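Local coordinates for 35 kDa hemin binding protein (Porphyromonas gingivalis, PDB 5Y1A), which probably binds hemin and is a virulence-associated cargo of the type IX secretion system, with a thioredoxin domain and a beta-sandwich domain, at residues G32-N37 and K168-L173; V112-K117 and H261-A266; P177-A182 and H252-N257. All blocks are in the same frame, centred on the assembly; numbering follows the deposited sequence. Where two conformers were deposited one is given.

Contact 1 (G32-N37 and K168-L173)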
loop_
_atom_site.group_PDB
_atom_site.type_symbol
_atom_site.label_atom_id
_atom_site.label_comp_id
_atom_site.label_asym_id
_atom_site.label_seq_id
_atom_site.Cartn_x
_atom_site.Cartn_y
_atom_site.Cartn_z
ATOM N N GLY A 32 -9.236 -23.304 10.102
ATOM C CA GLY A 32 -10.318 -22.332 10.212
ATOM C C GLY A 32 -11.405 -22.255 9.154
ATOM O O GLY A 32 -11.390 -22.988 8.150
ATOM N N SER A 33 -12.344 -21.336 9.399
ATOM C CA SER A 33 -13.533 -21.132 8.562
ATOM C C SER A 33 -13.209 -20.463 7.240
ATOM O O SER A 33 -14.021 -20.512 6.317
ATOM C CB SER A 33 -14.542 -20.222 9.268
ATOM O OG SER A 33 -14.905 -20.706 10.541
ATOM N N PHE A 34 -12.054 -19.788 7.160
ATOM C CA PHE A 34 -11.811 -18.858 6.062
ATOM C C PHE A 34 -10.723 -19.317 5.073
ATOM O O PHE A 34 -9.947 -20.210 5.375
ATOM C CB PHE A 34 -11.527 -17.447 6.642
ATOM C CG PHE A 34 -12.581 -16.964 7.580
ATOM C CD1 PHE A 34 -13.826 -16.566 7.098
ATOM C CD2 PHE A 34 -12.356 -16.926 8.941
ATOM C CE1 PHE A 34 -14.831 -16.145 7.961
ATOM C CE2 PHE A 34 -13.348 -16.499 9.809
ATOM C CZ PHE A 34 -14.599 -16.103 9.308
ATOM N N LYS A 35 -10.664 -18.670 3.913
ATOM C CA LYS A 35 -9.730 -19.030 2.845
ATOM C C LYS A 35 -8.399 -18.288 3.011
ATOM O O LYS A 35 -8.370 -17.067 2.941
ATOM C CB LYS A 35 -10.350 -18.668 1.495
ATOM C CG LYS A 35 -9.421 -18.825 0.293
ATOM C CD LYS A 35 -10.114 -18.383 -1.005
ATOM C CE LYS A 35 -10.137 -16.848 -1.138
ATOM N NZ LYS A 35 -10.819 -16.434 -2.406
ATOM N N LYS A 36 -7.312 -19.039 3.190
ATOM C CA LYS A 36 -5.984 -18.462 3.471
ATOM C C LYS A 36 -5.335 -17.768 2.266
ATOM O O LYS A 36 -5.230 -18.340 1.177
ATOM C CB LYS A 36 -5.063 -19.570 4.038
ATOM C CG LYS A 36 -3.618 -19.193 4.344
ATOM C CD LYS A 36 -3.518 -18.373 5.612
ATOM C CE LYS A 36 -2.067 -18.069 6.055
ATOM N NZ LYS A 36 -1.465 -19.123 6.917
ATOM N N ASN A 37 -4.907 -16.526 2.495
ATOM C CA ASN A 37 -3.993 -15.816 1.589
ATOM C C ASN A 37 -2.663 -15.671 2.306
ATOM O O ASN A 37 -2.643 -15.554 3.522
ATOM C CB ASN A 37 -4.520 -14.425 1.245
ATOM C CG ASN A 37 -5.853 -14.482 0.518
ATOM O OD1 ASN A 37 -6.048 -15.337 -0.340
ATOM N ND2 ASN A 37 -6.769 -13.599 0.868
ATOM N N LYS A 168 -13.791 -10.991 10.003
ATOM C CA LYS A 168 -14.287 -11.819 11.093
ATOM C C LYS A 168 -13.205 -12.781 11.512
ATOM O O LYS A 168 -12.387 -13.175 10.695
ATOM C CB LYS A 168 -15.508 -12.631 10.652
ATOM C CG LYS A 168 -16.824 -11.897 10.767
ATOM C CD LYS A 168 -17.988 -12.854 10.620
ATOM C CE LYS A 168 -19.293 -12.201 11.055
ATOM N NZ LYS A 168 -19.546 -10.907 10.340
ATOM N N VAL A 169 -13.217 -13.159 12.788
ATOM C CA VAL A 169 -12.298 -14.162 13.305
ATOM C C VAL A 169 -13.138 -15.302 13.901
ATOM O O VAL A 169 -14.254 -15.076 14.384
ATOM C CB VAL A 169 -11.277 -13.597 14.342
ATOM C CG1 VAL A 169 -10.545 -12.369 13.777
ATOM C CG2 VAL A 169 -11.939 -13.223 15.688
ATOM N N ASP A 170 -12.601 -16.509 13.838
ATOM C CA ASP A 170 -13.220 -17.664 14.469
ATOM C C ASP A 170 -13.282 -17.513 15.983
ATOM O O ASP A 170 -12.492 -16.766 16.585
ATOM C CB ASP A 170 -12.452 -18.940 14.131
ATOM C CG ASP A 170 -12.782 -19.490 12.765
ATOM O OD1 ASP A 170 -13.872 -19.207 12.217
ATOM O OD2 ASP A 170 -11.934 -20.227 12.253
ATOM N N ALA A 171 -14.195 -18.269 16.604
ATOM C CA ALA A 171 -14.422 -18.204 18.062
ATOM C C ALA A 171 -13.167 -18.309 18.935
ATOM O O ALA A 171 -13.047 -17.635 19.970
ATOM C CB ALA A 171 -15.461 -19.290 18.485
ATOM N N ASP A 172 -12.230 -19.153 18.523
ATOM C CA ASP A 172 -11.044 -19.409 19.318
ATOM C C ASP A 172 -10.110 -18.195 19.398
ATOM O O ASP A 172 -9.257 -18.105 20.290
ATOM C CB ASP A 172 -10.317 -20.646 18.807
ATOM C CG ASP A 172 -9.809 -20.490 17.380
ATOM O OD1 ASP A 172 -10.612 -20.544 16.416
ATOM O OD2 ASP A 172 -8.593 -20.316 17.228
ATOM N N LEU A 173 -10.300 -17.251 18.480
ATOM C CA LEU A 173 -9.475 -16.058 18.443
ATOM C C LEU A 173 -10.109 -14.865 19.168
ATOM O O LEU A 173 -9.429 -13.867 19.455
ATOM C CB LEU A 173 -9.169 -15.710 16.982
ATOM C CG LEU A 173 -7.769 -16.008 16.426
ATOM C CD1 LEU A 173 -7.150 -17.314 16.859
ATOM C CD2 LEU A 173 -7.709 -15.830 14.891
#

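Contact 2 (V112-K117 and H261-A266)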
loop_
_atom_site.group_PDB
_atom_site.type_symbol
_atom_site.label_atom_id
_atom_site.label_comp_id
_atom_site.label_asym_id
_atom_site.label_seq_id
_atom_site.Cartn_x
_atom_site.Cartn_y
_atom_site.Cartn_z
ATOM N N VAL A 112 7.686 -15.578 5.313
ATOM C CA VAL A 112 6.370 -16.085 4.908
ATOM C C VAL A 112 5.390 -15.960 6.080
ATOM O O VAL A 112 5.513 -16.683 7.077
ATOM C CB VAL A 112 6.435 -17.569 4.422
ATOM C CG1 VAL A 112 5.049 -18.002 3.933
ATOM C CG2 VAL A 112 7.435 -17.686 3.267
ATOM N N CYS A 113 4.461 -15.007 5.968
ATOM C CA CYS A 113 3.447 -14.760 6.988
ATOM C C CYS A 113 4.045 -14.600 8.394
ATOM O O CYS A 113 3.400 -14.994 9.367
ATOM C CB CYS A 113 2.408 -15.899 7.024
ATOM S SG CYS A 113 1.506 -16.130 5.466
ATOM N N ARG A 114 5.264 -14.047 8.494
ATOM C CA ARG A 114 5.975 -13.911 9.784
ATOM C C ARG A 114 5.955 -15.185 10.611
ATOM O O ARG A 114 5.867 -15.146 11.852
ATOM C CB ARG A 114 5.374 -12.753 10.609
ATOM C CG ARG A 114 5.388 -11.403 9.824
ATOM C CD ARG A 114 4.696 -10.308 10.629
ATOM N NE ARG A 114 4.712 -9.055 9.863
ATOM C CZ ARG A 114 4.225 -7.894 10.293
ATOM N NH1 ARG A 114 3.635 -7.796 11.502
ATOM N NH2 ARG A 114 4.306 -6.824 9.504
ATOM N N MET A 115 6.038 -16.325 9.934
ATOM C CA MET A 115 5.897 -17.596 10.626
ATOM C C MET A 115 7.208 -18.054 11.261
ATOM O O MET A 115 7.221 -18.936 12.148
ATOM C CB MET A 115 5.283 -18.663 9.691
ATOM C CG MET A 115 6.182 -19.219 8.626
ATOM S SD MET A 115 5.222 -20.059 7.289
ATOM C CE MET A 115 3.616 -20.153 7.984
ATOM N N GLU A 116 8.310 -17.450 10.832
ATOM C CA GLU A 116 9.639 -17.802 11.361
ATOM C C GLU A 116 9.876 -17.265 12.770
ATOM O O GLU A 116 9.586 -16.091 13.050
ATOM C CB GLU A 116 10.746 -17.311 10.418
ATOM C CG GLU A 116 10.589 -17.784 8.941
ATOM C CD GLU A 116 9.636 -16.885 8.104
ATOM O OE1 GLU A 116 9.109 -15.889 8.650
ATOM O OE2 GLU A 116 9.428 -17.166 6.894
ATOM N N LYS A 117 10.451 -18.105 13.636
ATOM C CA LYS A 117 10.967 -17.613 14.932
ATOM C C LYS A 117 12.240 -16.827 14.676
ATOM O O LYS A 117 12.919 -17.071 13.693
ATOM C CB LYS A 117 11.255 -18.779 15.905
ATOM C CG LYS A 117 10.014 -19.600 16.194
ATOM C CD LYS A 117 9.929 -20.064 17.636
ATOM C CE LYS A 117 8.607 -20.776 17.869
ATOM N NZ LYS A 117 7.523 -20.314 16.931
ATOM N N HIS A 261 4.083 -14.631 16.226
ATOM C CA HIS A 261 3.886 -13.271 15.722
ATOM C C HIS A 261 3.422 -13.389 14.250
ATOM O O HIS A 261 3.674 -12.494 13.411
ATOM C CB HIS A 261 5.202 -12.476 15.853
ATOM C CG HIS A 261 6.419 -13.296 15.524
ATOM N ND1 HIS A 261 7.184 -13.923 16.492
ATOM C CD2 HIS A 261 6.969 -13.638 14.333
ATOM C CE1 HIS A 261 8.163 -14.600 15.904
ATOM N NE2 HIS A 261 8.044 -14.459 14.595
ATOM N N SER A 262 2.728 -14.489 13.938
ATOM C CA SER A 262 2.391 -14.793 12.529
ATOM C C SER A 262 1.242 -13.945 11.990
ATOM O O SER A 262 0.393 -13.440 12.753
ATOM C CB SER A 262 2.081 -16.297 12.337
ATOM O OG SER A 262 0.899 -16.665 13.046
ATOM N N ILE A 263 1.232 -13.801 10.675
ATOM C CA ILE A 263 0.119 -13.196 9.958
ATOM C C ILE A 263 -0.929 -14.295 9.765
ATOM O O ILE A 263 -0.621 -15.393 9.269
ATOM C CB ILE A 263 0.587 -12.605 8.614
ATOM C CG1 ILE A 263 1.726 -11.584 8.861
ATOM C CG2 ILE A 263 -0.613 -11.998 7.877
ATOM C CD1 ILE A 263 2.276 -10.895 7.576
ATOM N N ILE A 264 -2.153 -13.980 10.180
ATOM C CA ILE A 264 -3.223 -14.943 10.236
ATOM C C ILE A 264 -3.944 -14.993 8.867
ATOM O O ILE A 264 -4.175 -16.090 8.314
ATOM C CB ILE A 264 -4.185 -14.590 11.375
ATOM C CG1 ILE A 264 -3.461 -14.686 12.726
ATOM C CG2 ILE A 264 -5.412 -15.539 11.373
ATOM C CD1 ILE A 264 -4.135 -13.842 13.853
ATOM N N ASN A 265 -4.351 -13.829 8.359
ATOM C CA ASN A 265 -4.857 -13.761 6.990
ATOM C C ASN A 265 -4.736 -12.351 6.440
ATOM O O ASN A 265 -4.393 -11.416 7.170
ATOM C CB ASN A 265 -6.309 -14.237 6.909
ATOM C CG ASN A 265 -6.620 -14.958 5.600
ATOM O OD1 ASN A 265 -5.840 -14.931 4.628
ATOM N ND2 ASN A 265 -7.767 -15.608 5.568
ATOM N N ALA A 266 -4.994 -12.203 5.145
ATOM C CA ALA A 266 -4.750 -10.923 4.467
ATOM C C ALA A 266 -5.787 -10.725 3.369
ATOM O O ALA A 266 -6.391 -11.692 2.894
ATOM C CB ALA A 266 -3.396 -10.955 3.840
HETATM O O HOH W 1 3.536 -9.812 13.745
HETATM O O HOH W 2 5.379 -16.482 14.333
#

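Contact 3 (P177-A182 and H252-N257)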
loop_
_atom_site.group_PDB
_atom_site.type_symbol
_atom_site.label_atom_id
_atom_site.label_comp_id
_atom_site.label_asym_id
_atom_site.label_seq_id
_atom_site.Cartn_x
_atom_site.Cartn_y
_atom_site.Cartn_z
ATOM N N PRO A 177 -5.205 -10.700 21.595
ATOM C CA PRO A 177 -4.714 -9.410 21.078
ATOM C C PRO A 177 -4.357 -9.593 19.629
ATOM O O PRO A 177 -3.335 -10.195 19.309
ATOM C CB PRO A 177 -3.470 -9.108 21.919
ATOM C CG PRO A 177 -3.078 -10.366 22.545
ATOM C CD PRO A 177 -4.205 -11.357 22.466
ATOM N N LEU A 178 -5.242 -9.130 18.765
ATOM C CA LEU A 178 -5.034 -9.284 17.329
ATOM C C LEU A 178 -4.787 -7.893 16.782
ATOM O O LEU A 178 -5.392 -6.921 17.244
ATOM C CB LEU A 178 -6.259 -9.893 16.653
ATOM C CG LEU A 178 -6.644 -11.297 17.172
ATOM C CD1 LEU A 178 -7.934 -11.781 16.488
ATOM C CD2 LEU A 178 -5.543 -12.262 16.892
ATOM N N MET A 179 -3.923 -7.829 15.772
ATOM C CA MET A 179 -3.495 -6.566 15.199
ATOM C C MET A 179 -3.902 -6.510 13.728
ATOM O O MET A 179 -4.015 -7.539 13.070
ATOM C CB MET A 179 -1.966 -6.465 15.300
ATOM C CG MET A 179 -1.387 -6.757 16.686
ATOM S SD MET A 179 -2.046 -5.677 18.005
ATOM C CE MET A 179 -1.293 -4.179 17.521
ATOM N N LEU A 180 -4.124 -5.304 13.223
ATOM C CA LEU A 180 -4.242 -5.125 11.780
ATOM C C LEU A 180 -3.179 -4.153 11.259
ATOM O O LEU A 180 -2.968 -3.056 11.828
ATOM C CB LEU A 180 -5.654 -4.661 11.395
ATOM C CG LEU A 180 -5.824 -4.646 9.881
ATOM C CD1 LEU A 180 -6.891 -5.588 9.440
ATOM C CD2 LEU A 180 -6.054 -3.211 9.375
ATOM N N THR A 181 -2.470 -4.591 10.218
ATOM C CA THR A 181 -1.511 -3.733 9.524
ATOM C C THR A 181 -1.977 -3.567 8.083
ATOM O O THR A 181 -2.435 -4.528 7.455
ATOM C CB THR A 181 -0.077 -4.321 9.607
ATOM O OG1 THR A 181 0.361 -4.272 10.973
ATOM C CG2 THR A 181 0.905 -3.524 8.762
ATOM N N ALA A 182 -1.859 -2.354 7.555
ATOM C CA ALA A 182 -2.155 -2.139 6.136
ATOM C C ALA A 182 -1.011 -1.352 5.490
ATOM O O ALA A 182 -0.477 -0.371 6.074
ATOM C CB ALA A 182 -3.495 -1.417 5.954
ATOM N N HIS A 252 -2.936 -10.130 12.258
ATOM C CA HIS A 252 -1.752 -10.831 12.720
ATOM C C HIS A 252 -1.637 -10.795 14.227
ATOM O O HIS A 252 -2.219 -9.922 14.888
ATOM C CB HIS A 252 -0.488 -10.227 12.061
ATOM C CG HIS A 252 -0.280 -8.755 12.326
ATOM N ND1 HIS A 252 0.493 -8.293 13.370
ATOM C CD2 HIS A 252 -0.686 -7.653 11.646
ATOM C CE1 HIS A 252 0.540 -6.968 13.335
ATOM N NE2 HIS A 252 -0.178 -6.554 12.300
ATOM N N HIS A 253 -0.878 -11.751 14.763
ATOM C CA HIS A 253 -0.489 -11.737 16.159
ATOM C C HIS A 253 0.538 -10.624 16.413
ATOM O O HIS A 253 1.214 -10.164 15.492
ATOM C CB HIS A 253 0.053 -13.115 16.555
ATOM C CG HIS A 253 -0.990 -14.203 16.495
ATOM N ND1 HIS A 253 -1.981 -14.333 17.443
ATOM C CD2 HIS A 253 -1.200 -15.190 15.592
ATOM C CE1 HIS A 253 -2.751 -15.366 17.135
ATOM N NE2 HIS A 253 -2.305 -15.898 16.010
ATOM N N PRO A 254 0.641 -10.167 17.662
ATOM C CA PRO A 254 1.573 -9.072 17.964
ATOM C C PRO A 254 3.018 -9.406 17.596
ATOM O O PRO A 254 3.473 -10.524 17.843
ATOM C CB PRO A 254 1.418 -8.896 19.489
ATOM C CG PRO A 254 0.032 -9.445 19.795
ATOM C CD PRO A 254 -0.131 -10.600 18.843
ATOM N N MET A 255 3.717 -8.449 17.001
ATOM C CA MET A 255 5.137 -8.599 16.712
ATOM C C MET A 255 5.962 -8.953 17.951
ATOM O O MET A 255 6.950 -9.646 17.867
ATOM C CB MET A 255 5.689 -7.347 16.016
ATOM C CG MET A 255 4.929 -6.981 14.759
ATOM S SD MET A 255 5.720 -5.633 13.804
ATOM C CE MET A 255 7.272 -6.321 13.775
ATOM N N SER A 256 5.516 -8.460 19.097
ATOM C CA SER A 256 6.190 -8.682 20.385
ATOM C C SER A 256 6.059 -10.101 20.965
ATOM O O SER A 256 6.720 -10.420 21.980
ATOM C CB SER A 256 5.660 -7.679 21.417
ATOM O OG SER A 256 4.246 -7.843 21.563
ATOM N N ASN A 257 5.207 -10.934 20.368
ATOM C CA ASN A 257 5.010 -12.310 20.828
ATOM C C ASN A 257 6.023 -13.204 20.138
ATOM O O ASN A 257 5.851 -13.552 18.971
ATOM C CB ASN A 257 3.581 -12.798 20.526
ATOM C CG ASN A 257 3.311 -14.215 21.059
ATOM O OD1 ASN A 257 4.176 -15.071 21.036
ATOM N ND2 ASN A 257 2.090 -14.457 21.508
HETATM O O HOH W 3 -2.524 -12.967 19.884
#

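Contact 1 (G32-N37 and K168-L173)
Asp170 reaches across to Ser33 with both oxygens of its carboxylate. From CB the chain turns with CG beside the backbone N (chi1 -80°), a rotation that brings the carboxylate round to the other segment. Asp170 CG lies 3.3 Å from Ser33 OG, and at the tip the two oxygens divide the serine between them. OD2 accepts the backbone N-H of Ser33 at 3.1 Å between Ser33 N and Asp170 OD2, using its syn lone pair with an N-H...O angle of 158°. Asp170 OD2 also lies 3.3 Å from Gly32 CA. OD1 takes the hydroxyl proton of Ser33; the separation of Ser33 OG and Asp170 OD1, 2.5 Å, is doubtfully short. Backbone and side chain of one residue are held by a single acid.

Strand 34-44 belongs to the sheet of the thioredoxin domain and strand 161-169 to one sheet of the beta-sandwich, so the acid ties the residue just before strand 34-44 to the residue that follows strand 161-169. Pro144, just before strand 145-153, touches the side chain of Asp170.

The ring of Phe34 makes the rest of the contact. Ser33 CB lies over the centre of one of its faces, while Phe34 CE2 approaches Asp170 OD1 at 3.7 Å, with ring and carboxylate planes only 22° apart. Phe34 CE2 also lies 3.6 Å from Lys168 O, and Phe34 CZ packs on the root of the lysine side chain, 3.8 Å from Lys168 CB, beyond which the aliphatic chain leads away from the ring.

Contact 2 (V112-K117 and H261-A266)
His261 reaches the loop 112-117 with the edge of its imidazole. With CG between the backbone N and the carbonyl carbon (chi1 39°), His261 NE2 reaches Glu116 O and donates to it at 2.7 Å, close to the ring plane, while ND1 bonds to Asn257 O. With a carbonyl at each nitrogen, the ring is probably doubly protonated. A water above one face of this ring joins His261 N to Arg114 O, and a second water links His261 O to Arg114 NH1 in the guanidinium plane.

Ser262 follows with its backbone against the turn. Its CA makes a CA-H...O contact with Cys113 O (Ser262 CA to Cys113 O, 3.3 Å) and a longer one with Arg114 O, while OG turns to Asn260. These carbonyls are presented by a tight turn in which Cys113 and Arg114 both take left-handed helical backbone angles, closed by Met115 N bonding to Val112 O. The turn follows strand 109-112 of the thioredoxin sheet and meets the edge strand 263-270 of the sandwich.

At Ile263 the backbone N donates nearly straight to Cys113 O (Ile263 N to Cys113 O, 2.8 Å; N-H...O 169°), from well above the carbonyl plane. The side chain lies obliquely across the extended Arg114 chain: Ile263 CG1 is 3.7 Å from Arg114 CD, and Ile263 CD1 is 3.8 Å from Arg114 NE. Arg114 runs past it to a salt bridge with Glu41. Ile264 and Asn265 form a classic beta bulge opposite Val251; Asn265 ND2 bonds to Lys35 O and Ala145 O.

Contact 3 (P177-A182 and H252-N257)
Thr181 and His252 share a short hydrogen bond, 2.7 Å between Thr181 OG1 and His252 NE2, with the hydroxyl at the ring edge. The other ring nitrogen donates to the next carbonyl of its own segment (His252 ND1 to His253 O, 2.9 Å), fixing the imidazole at both nitrogens. CG of His252 lies between its backbone N and carbonyl carbon (chi1 59°), which places the ring beside Met179 and Thr181. In the backbone, Met179 and His252 form an antiparallel hydrogen-bonded pair, Met179 N to His252 O at 2.8 Å and His252 N to Met179 O at 2.9 Å. Met179 CB sits over one imidazole face in a CH-pi contact, 3.5 Å from the centroid of the His252 ring. Further out, a water bridges Pro177 O and His253 ND1, and Pro177 CB meets Pro254 CG at 4.1 Å, where a type I turn from Pro254 to Asn257 begins.

Strand 179-186 is an inner strand of the antiparallel sheet, between 207-220 and 245-252. Leu178 and Leu180 pack on Val169 and Phe165 of strand 161-169 in the other sheet of the sandwich, whereas His252 meets Arg114 of the thioredoxin domain.

In the fold
Contacts 1 and 2 both join the thioredoxin domain to the beta-sandwich, and contact 3 lies within the sandwich. The centres of contacts 1 and 2 are about 14 Å apart; Asn37 spans them, with Asn37 N 2.8 Å from Asn265 OD1 and Asn37 ND2 2.8 Å from Ala266 O. Contact 3 is nested in the loop that contact 2 closes, about 9 Å away between centres, and His253 N lies 2.9 Å from Ser262 O. Contacts 1 and 3, with centres about 15 Å apart, meet through packing of Val169 on Leu178. The Cys48 and Cys51 pair at the start of helix 51-63, consistent with a thioredoxin CxxC motif, lies outside all three contacts.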